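Local structure of L-talarate/Galactarate Dehydratase (Salmonella typhimurium, 2PP0) at residues Gly52-Leu57 against Ser81-Gly86; Glu29-Ser34 against Asn99-Asp104. The protein catalyses the magnesium-dependent dehydration of L-talarate and galactarate to 5-keto-4-deoxy-D-glucarate, and also epimerises L-talarate to galactarate. All blocks are in the same frame, centred on the assembly; numbering follows the deposited sequence.

Interaction 1. Residues Gly52-Leu57 against Ser81-Gly86; sequences GRQKPL and SKRAGG
The guanidinium of R83 lies between the amide of Q54 on one face and the aliphatic carbons of L57 on the other, while the backbone carbonyl of K55 meets its edge. Q54 stacks on it with the two planes 22° apart, and Q54 OE1 sits over the centre of the group, 3.2 Å from R83 CZ. The stack is not a hydrogen bond, though the oxygen's partial negative charge over the cationic face is probably favourable; OE1 is itself hydrogen-bonded to K48 NZ. On the opposite face L57 CB comes within 4.0 Å of R83 NH2 and L57 CD1 lies offset toward the rim; CD1 also touches the arginine stem, 4.0 Å from R83 CG.

At the edge the grip is side-on, two nitrogens converging on one oxygen. R83 NH2 lies 2.7 Å from K55 O in the straighter bond (156° at the hydrogen), whereas R83 NE reaches K55 O at 3.1 Å. The arginine chain is extended as far as NE; there chi4 of 74° turns the guanidinium out of line with it and directs its edge to the carbonyl. Arginine suits the place, since a long stem and a flat head with several N-H groups serve stack and edge together. A water ties Q54 NE2, R83 NH1 and the carbonyl O of K82 together.

K82 rests its CD on L57 CD2, 4.0 Å away, and its amine bonds a glycerol probably from the crystallisation liquor. K82 and R83 both belong to the substrate-binding site. The loop from helix 47-50, closed by a Schellman motif at G52, to strand 57-69 thus meets the loop from strand 74-81 to helix 86-96, whose N-cap is G85. The two strands are antiparallel neighbours in the sheet of the N-terminal domain.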
ATOM      1  N   GLY B  52      -2.978 -40.419  -2.813  1.00 36.85           N
ATOM      2  CA  GLY B  52      -2.723 -40.768  -4.199  1.00 38.03           C
ATOM      3  C   GLY B  52      -2.802 -39.657  -5.234  1.00 38.41           C
ATOM      4  O   GLY B  52      -2.679 -39.928  -6.426  1.00 37.71           O
ATOM      5  N   ARG B  53      -3.003 -38.416  -4.797  1.00 38.01           N
ATOM      6  CA  ARG B  53      -3.095 -37.282  -5.716  1.00 37.98           C
ATOM      7  C   ARG B  53      -1.753 -36.928  -6.349  1.00 37.30           C
ATOM      8  O   ARG B  53      -1.692 -36.520  -7.512  1.00 36.60           O
ATOM      9  CB  ARG B  53      -3.626 -36.043  -4.989  1.00 41.27           C
ATOM     10  CG  ARG B  53      -5.079 -36.128  -4.545  1.00 45.79           C
ATOM     11  CD  ARG B  53      -6.032 -36.127  -5.731  1.00 49.67           C
ATOM     12  NE  ARG B  53      -7.410 -35.891  -5.300  1.00 54.40           N
ATOM     13  CZ  ARG B  53      -8.447 -35.756  -6.125  1.00 56.30           C
ATOM     14  NH1 ARG B  53      -8.274 -35.839  -7.440  1.00 56.73           N
ATOM     15  NH2 ARG B  53      -9.656 -35.518  -5.632  1.00 56.51           N
ATOM     16  N   GLN B  54      -0.680 -37.075  -5.577  1.00 36.63           N
ATOM     17  CA  GLN B  54       0.656 -36.741  -6.059  1.00 35.83           C
ATOM     18  C   GLN B  54       1.712 -37.741  -5.614  1.00 36.31           C
ATOM     19  O   GLN B  54       1.455 -38.616  -4.782  1.00 35.21           O
ATOM     20  CB  GLN B  54       1.079 -35.356  -5.548  1.00 34.83           C
ATOM     21  CG  GLN B  54       0.172 -34.190  -5.926  1.00 34.57           C
ATOM     22  CD  GLN B  54       0.663 -32.884  -5.315  1.00 35.72           C
ATOM     23  OE1 GLN B  54       1.017 -32.839  -4.134  1.00 35.46           O
ATOM     24  NE2 GLN B  54       0.688 -31.823  -6.110  1.00 32.80           N
ATOM     25  N   LYS B  55       2.905 -37.577  -6.180  1.00 37.10           N
ATOM     26  CA  LYS B  55       4.069 -38.396  -5.869  1.00 39.55           C
ATOM     27  C   LYS B  55       4.901 -37.614  -4.862  1.00 38.94           C
ATOM     28  O   LYS B  55       4.817 -36.383  -4.805  1.00 38.79           O
ATOM     29  CB  LYS B  55       4.911 -38.630  -7.128  1.00 43.04           C
ATOM     30  CG  LYS B  55       4.263 -39.523  -8.166  1.00 45.66           C
ATOM     31  CD  LYS B  55       4.068 -40.922  -7.607  1.00 50.58           C
ATOM     32  CE  LYS B  55       3.551 -41.885  -8.665  1.00 52.90           C
ATOM     33  NZ  LYS B  55       3.326 -43.242  -8.085  1.00 54.55           N
ATOM     34  N   PRO B  56       5.714 -38.310  -4.055  1.00 38.11           N
ATOM     35  CA  PRO B  56       6.539 -37.603  -3.072  1.00 37.77           C
ATOM     36  C   PRO B  56       7.389 -36.520  -3.735  1.00 37.38           C
ATOM     37  O   PRO B  56       7.790 -36.652  -4.893  1.00 35.88           O
ATOM     38  CB  PRO B  56       7.385 -38.720  -2.466  1.00 38.51           C
ATOM     39  CG  PRO B  56       6.450 -39.900  -2.518  1.00 39.12           C
ATOM     40  CD  PRO B  56       5.856 -39.770  -3.912  1.00 38.29           C
ATOM     41  N   LEU B  57       7.643 -35.447  -2.991  1.00 36.12           N
ATOM     42  CA  LEU B  57       8.445 -34.324  -3.473  1.00 34.90           C
ATOM     43  C   LEU B  57       9.921 -34.673  -3.301  1.00 34.56           C
ATOM     44  O   LEU B  57      10.320 -35.164  -2.246  1.00 34.48           O
ATOM     45  CB  LEU B  57       8.111 -33.073  -2.655  1.00 33.81           C
ATOM     46  CG  LEU B  57       8.742 -31.753  -3.090  1.00 31.58           C
ATOM     47  CD1 LEU B  57       8.227 -31.382  -4.477  1.00 32.79           C
ATOM     48  CD2 LEU B  57       8.390 -30.665  -2.080  1.00 30.53           C
ATOM     49  N   SER B  81       8.641 -23.583  -7.554  1.00 31.35           N
ATOM     50  CA  SER B  81       7.605 -24.516  -7.955  1.00 32.73           C
ATOM     51  C   SER B  81       7.916 -25.851  -7.313  1.00 32.44           C
ATOM     52  O   SER B  81       9.055 -26.316  -7.350  1.00 32.96           O
ATOM     53  CB  SER B  81       7.552 -24.675  -9.475  1.00 33.07           C
ATOM     54  OG  SER B  81       6.496 -25.558  -9.834  1.00 33.44           O
ATOM     55  N   LYS B  82       6.915 -26.441  -6.673  1.00 32.08           N
ATOM     56  CA  LYS B  82       7.083 -27.748  -6.065  1.00 32.79           C
ATOM     57  C   LYS B  82       6.324 -28.672  -7.006  1.00 32.89           C
ATOM     58  O   LYS B  82       5.097 -28.668  -7.042  1.00 33.33           O
ATOM     59  CB  LYS B  82       6.510 -27.761  -4.645  1.00 31.82           C
ATOM     60  CG  LYS B  82       7.364 -26.928  -3.696  1.00 33.58           C
ATOM     61  CD  LYS B  82       6.904 -26.957  -2.257  1.00 35.03           C
ATOM     62  CE  LYS B  82       7.802 -26.024  -1.433  1.00 37.60           C
ATOM     63  NZ  LYS B  82       7.517 -26.039   0.027  1.00 38.95           N
ATOM     64  N   ARG B  83       7.092 -29.428  -7.785  1.00 32.53           N
ATOM     65  CA  ARG B  83       6.596 -30.346  -8.804  1.00 32.25           C
ATOM     66  C   ARG B  83       6.513 -29.530 -10.096  1.00 33.02           C
ATOM     67  O   ARG B  83       7.068 -28.433 -10.164  1.00 33.22           O
ATOM     68  CB  ARG B  83       5.234 -30.944  -8.418  1.00 31.36           C
ATOM     69  CG  ARG B  83       5.318 -31.837  -7.186  1.00 32.15           C
ATOM     70  CD  ARG B  83       4.031 -32.592  -6.914  1.00 33.56           C
ATOM     71  NE  ARG B  83       4.173 -33.491  -5.770  1.00 32.30           N
ATOM     72  CZ  ARG B  83       4.222 -33.101  -4.498  1.00 36.37           C
ATOM     73  NH1 ARG B  83       4.136 -31.810  -4.181  1.00 34.88           N
ATOM     74  NH2 ARG B  83       4.369 -34.007  -3.535  1.00 35.25           N
ATOM     75  N   ALA B  84       5.833 -30.047 -11.113  1.00 31.20           N
ATOM     76  CA  ALA B  84       5.750 -29.345 -12.392  1.00 31.69           C
ATOM     77  C   ALA B  84       5.342 -27.874 -12.287  1.00 31.44           C
ATOM     78  O   ALA B  84       4.428 -27.516 -11.536  1.00 31.71           O
ATOM     79  CB  ALA B  84       4.803 -30.085 -13.331  1.00 31.53           C
ATOM     80  N   GLY B  85       6.026 -27.030 -13.057  1.00 30.28           N
ATOM     81  CA  GLY B  85       5.733 -25.607 -13.047  1.00 30.53           C
ATOM     82  C   GLY B  85       6.961 -24.716 -13.171  1.00 28.40           C
ATOM     83  O   GLY B  85       6.872 -23.611 -13.699  1.00 29.07           O
ATOM     84  N   GLY B  86       8.108 -25.201 -12.699  1.00 29.10           N
ATOM     85  CA  GLY B  86       9.336 -24.416 -12.754  1.00 28.06           C
ATOM     86  C   GLY B  86       9.873 -24.133 -14.147  1.00 29.19           C
ATOM     87  O   GLY B  86      10.382 -23.045 -14.407  1.00 26.22           O
TER
HETATM   88  O   HOH W   1       2.811 -29.522  -5.374  1.00 30.75           O

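Interaction 2. Residues Glu29-Ser34 against Asn99-Asp104; sequences EWVKLS and NLLGED
V31 and L100 cross at about a right angle, methyl against methyl, with V31 CG2 3.8 Å from L100 CD1. The same leucine methyl also lies 4.1 Å from V31 CG1, so it nestles against both branches of the valine. With chi1 at -174°, V31 holds CG1 opposite the backbone N and CG2 next to it, which presents the fork to the incoming leucine. A beta-branched residue suits an extended strand, and here its short, wide side chain offers a broad apolar surface at the point where the strand is covered.

L101 works differently. Its CD2 reaches the backbone of E29, 3.7 Å from E29 C, and only grazes the valine, standing 4.4 Å from V31 CG2. It therefore covers the peptide between E29 and W30, while the CB atoms of both these residues point away from the turn. W30 NE1 is hydrogen-bonded to E393 of the neighbouring strand 388-395. E29 and W30 both face R68 of strand 57-69 and form a classic beta bulge.

The two leucines are the first two residues of a type II beta turn from L100 to E103, closed by E103 N to L100 O at 3.1 Å. G102 occupies its third position, with a positive phi of 85° that glycine adopts readily. L100 also packs on I111 of helix 108-118, and nearby D104 makes a salt bridge with K153 of the second subunit.

The turn between helices 86-96 and 108-118 thus packs on strand 28-40, away from the annotated sites. Three antiparallel strands followed by helices are consistent with the alpha+beta N-terminal domain of the mandelate racemase/muconate lactonizing enzyme family.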
ATOM      1  N   GLU B  29      19.523  -1.665 -16.452  1.00 30.47           N
ATOM      2  CA  GLU B  29      20.406  -1.890 -17.593  1.00 32.65           C
ATOM      3  C   GLU B  29      20.831  -3.341 -17.763  1.00 32.42           C
ATOM      4  O   GLU B  29      21.413  -3.696 -18.783  1.00 33.29           O
ATOM      5  CB  GLU B  29      21.667  -1.017 -17.481  1.00 34.31           C
ATOM      6  CG  GLU B  29      21.388   0.476 -17.364  1.00 35.17           C
ATOM      7  CD  GLU B  29      22.635   1.318 -17.567  1.00 37.56           C
ATOM      8  OE1 GLU B  29      23.714   0.895 -17.099  1.00 35.12           O
ATOM      9  OE2 GLU B  29      22.528   2.405 -18.181  1.00 37.31           O
ATOM     10  N   TRP B  30      20.533  -4.176 -16.775  1.00 32.31           N
ATOM     11  CA  TRP B  30      20.928  -5.579 -16.835  1.00 32.16           C
ATOM     12  C   TRP B  30      20.030  -6.463 -15.979  1.00 32.18           C
ATOM     13  O   TRP B  30      19.644  -6.082 -14.872  1.00 29.81           O
ATOM     14  CB  TRP B  30      22.368  -5.718 -16.345  1.00 32.87           C
ATOM     15  CG  TRP B  30      22.930  -7.101 -16.406  1.00 31.08           C
ATOM     16  CD1 TRP B  30      23.461  -7.722 -17.500  1.00 30.39           C
ATOM     17  CD2 TRP B  30      23.072  -8.020 -15.314  1.00 30.52           C
ATOM     18  NE1 TRP B  30      23.930  -8.966 -17.155  1.00 31.52           N
ATOM     19  CE2 TRP B  30      23.704  -9.175 -15.820  1.00 29.16           C
ATOM     20  CE3 TRP B  30      22.727  -7.977 -13.956  1.00 31.24           C
ATOM     21  CZ2 TRP B  30      24.004 -10.278 -15.017  1.00 30.41           C
ATOM     22  CZ3 TRP B  30      23.025  -9.078 -13.157  1.00 32.61           C
ATOM     23  CH2 TRP B  30      23.658 -10.213 -13.692  1.00 30.04           C
ATOM     24  N   VAL B  31      19.718  -7.650 -16.498  1.00 31.42           N
ATOM     25  CA  VAL B  31      18.879  -8.614 -15.796  1.00 29.92           C
ATOM     26  C   VAL B  31      19.392 -10.026 -16.036  1.00 30.69           C
ATOM     27  O   VAL B  31      19.737 -10.376 -17.162  1.00 29.55           O
ATOM     28  CB  VAL B  31      17.419  -8.593 -16.297  1.00 30.45           C
ATOM     29  CG1 VAL B  31      16.574  -9.521 -15.432  1.00 30.32           C
ATOM     30  CG2 VAL B  31      16.871  -7.191 -16.290  1.00 31.48           C
ATOM     31  N   LYS B  32      19.437 -10.832 -14.980  1.00 29.69           N
ATOM     32  CA  LYS B  32      19.870 -12.219 -15.098  1.00 31.63           C
ATOM     33  C   LYS B  32      18.853 -13.145 -14.446  1.00 31.69           C
ATOM     34  O   LYS B  32      18.524 -12.990 -13.269  1.00 31.11           O
ATOM     35  CB  LYS B  32      21.224 -12.451 -14.431  1.00 32.87           C
ATOM     36  CG  LYS B  32      21.692 -13.895 -14.554  1.00 33.36           C
ATOM     37  CD  LYS B  32      23.005 -14.126 -13.831  1.00 36.66           C
ATOM     38  CE  LYS B  32      23.442 -15.570 -13.967  1.00 39.42           C
ATOM     39  NZ  LYS B  32      24.648 -15.847 -13.154  1.00 42.58           N
ATOM     40  N   LEU B  33      18.359 -14.110 -15.216  1.00 30.53           N
ATOM     41  CA  LEU B  33      17.389 -15.068 -14.702  1.00 30.34           C
ATOM     42  C   LEU B  33      18.058 -16.424 -14.577  1.00 30.70           C
ATOM     43  O   LEU B  33      18.888 -16.795 -15.409  1.00 32.01           O
ATOM     44  CB  LEU B  33      16.191 -15.171 -15.649  1.00 31.15           C
ATOM     45  CG  LEU B  33      15.467 -13.865 -15.996  1.00 32.39           C
ATOM     46  CD1 LEU B  33      14.345 -14.157 -16.980  1.00 33.44           C
ATOM     47  CD2 LEU B  33      14.914 -13.216 -14.730  1.00 31.18           C
ATOM     48  N   SER B  34      17.705 -17.161 -13.532  1.00 30.41           N
ATOM     49  CA  SER B  34      18.274 -18.480 -13.311  1.00 31.08           C
ATOM     50  C   SER B  34      17.211 -19.491 -12.912  1.00 32.94           C
ATOM     51  O   SER B  34      16.246 -19.155 -12.219  1.00 32.50           O
ATOM     52  CB  SER B  34      19.338 -18.430 -12.208  1.00 32.58           C
ATOM     53  OG  SER B  34      20.431 -17.603 -12.571  1.00 32.42           O
ATOM     54  N   ASN B  99      11.807  -6.580 -21.434  1.00 32.21           N
ATOM     55  CA  ASN B  99      10.967  -5.393 -21.250  1.00 32.01           C
ATOM     56  C   ASN B  99      11.427  -4.490 -20.103  1.00 29.93           C
ATOM     57  O   ASN B  99      11.035  -3.332 -20.024  1.00 29.30           O
ATOM     58  CB  ASN B  99       9.525  -5.820 -20.992  1.00 31.55           C
ATOM     59  CG  ASN B  99       8.870  -6.391 -22.223  1.00 32.02           C
ATOM     60  OD1 ASN B  99       8.501  -5.655 -23.132  1.00 31.87           O
ATOM     61  ND2 ASN B  99       8.741  -7.710 -22.270  1.00 30.88           N
ATOM     62  N   LEU B 100      12.248  -5.036 -19.215  1.00 29.45           N
ATOM     63  CA  LEU B 100      12.755  -4.299 -18.064  1.00 29.09           C
ATOM     64  C   LEU B 100      13.826  -3.272 -18.425  1.00 30.98           C
ATOM     65  O   LEU B 100      13.995  -2.276 -17.723  1.00 30.24           O
ATOM     66  CB  LEU B 100      13.332  -5.280 -17.036  1.00 27.76           C
ATOM     67  CG  LEU B 100      12.357  -6.211 -16.309  1.00 29.00           C
ATOM     68  CD1 LEU B 100      13.127  -7.326 -15.619  1.00 28.02           C
ATOM     69  CD2 LEU B 100      11.535  -5.414 -15.299  1.00 26.48           C
ATOM     70  N   LEU B 101      14.550  -3.506 -19.514  1.00 31.91           N
ATOM     71  CA  LEU B 101      15.618  -2.586 -19.903  1.00 33.47           C
ATOM     72  C   LEU B 101      15.108  -1.182 -20.209  1.00 31.89           C
ATOM     73  O   LEU B 101      14.148  -1.006 -20.962  1.00 32.82           O
ATOM     74  CB  LEU B 101      16.399  -3.145 -21.103  1.00 32.54           C
ATOM     75  CG  LEU B 101      17.006  -4.543 -20.918  1.00 32.52           C
ATOM     76  CD1 LEU B 101      17.861  -4.905 -22.137  1.00 34.18           C
ATOM     77  CD2 LEU B 101      17.851  -4.583 -19.662  1.00 31.30           C
ATOM     78  N   GLY B 102      15.748  -0.184 -19.604  1.00 30.61           N
ATOM     79  CA  GLY B 102      15.351   1.197 -19.820  1.00 30.86           C
ATOM     80  C   GLY B 102      14.219   1.692 -18.934  1.00 30.58           C
ATOM     81  O   GLY B 102      13.793   2.842 -19.046  1.00 29.92           O
ATOM     82  N   GLU B 103      13.727   0.835 -18.047  1.00 31.45           N
ATOM     83  CA  GLU B 103      12.635   1.222 -17.156  1.00 30.88           C
ATOM     84  C   GLU B 103      13.145   1.790 -15.831  1.00 29.97           C
ATOM     85  O   GLU B 103      14.186   1.368 -15.322  1.00 27.15           O
ATOM     86  CB  GLU B 103      11.740   0.013 -16.867  1.00 33.00           C
ATOM     87  CG  GLU B 103      10.949  -0.514 -18.073  1.00 34.76           C
ATOM     88  CD  GLU B 103       9.914   0.477 -18.568  1.00 34.29           C
ATOM     89  OE1 GLU B 103       9.203   1.059 -17.724  1.00 37.34           O
ATOM     90  OE2 GLU B 103       9.798   0.669 -19.796  1.00 34.94           O
ATOM     91  N   ASP B 104      12.414   2.756 -15.281  1.00 29.53           N
ATOM     92  CA  ASP B 104      12.779   3.341 -13.989  1.00 29.60           C
ATOM     93  C   ASP B 104      12.368   2.268 -12.985  1.00 28.72           C
ATOM     94  O   ASP B 104      11.181   2.034 -12.775  1.00 29.39           O
ATOM     95  CB  ASP B 104      11.981   4.619 -13.729  1.00 29.88           C
ATOM     96  CG  ASP B 104      12.342   5.272 -12.411  1.00 28.42           C
ATOM     97  OD1 ASP B 104      12.697   4.543 -11.466  1.00 27.84           O
ATOM     98  OD2 ASP B 104      12.257   6.515 -12.317  1.00 30.16           O
TER

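Interaction 1 is a largely surface contact of loops, and its chemistry is mostly polar, round one arginine. Interaction 2 is a buried apolar contact between a strand and a turn, and covers less area, 175 Å² against 284 Å². Both border the same antiparallel sheet: strand 57-69 begins in interaction 1 and lies beside strand 28-40 of interaction 2, while helix 86-96 runs from the one contact toward the other. Their centres are about 31 Å apart. Interaction 1 holds substrate-binding residues, whereas interaction 2 lies away from the annotated sites.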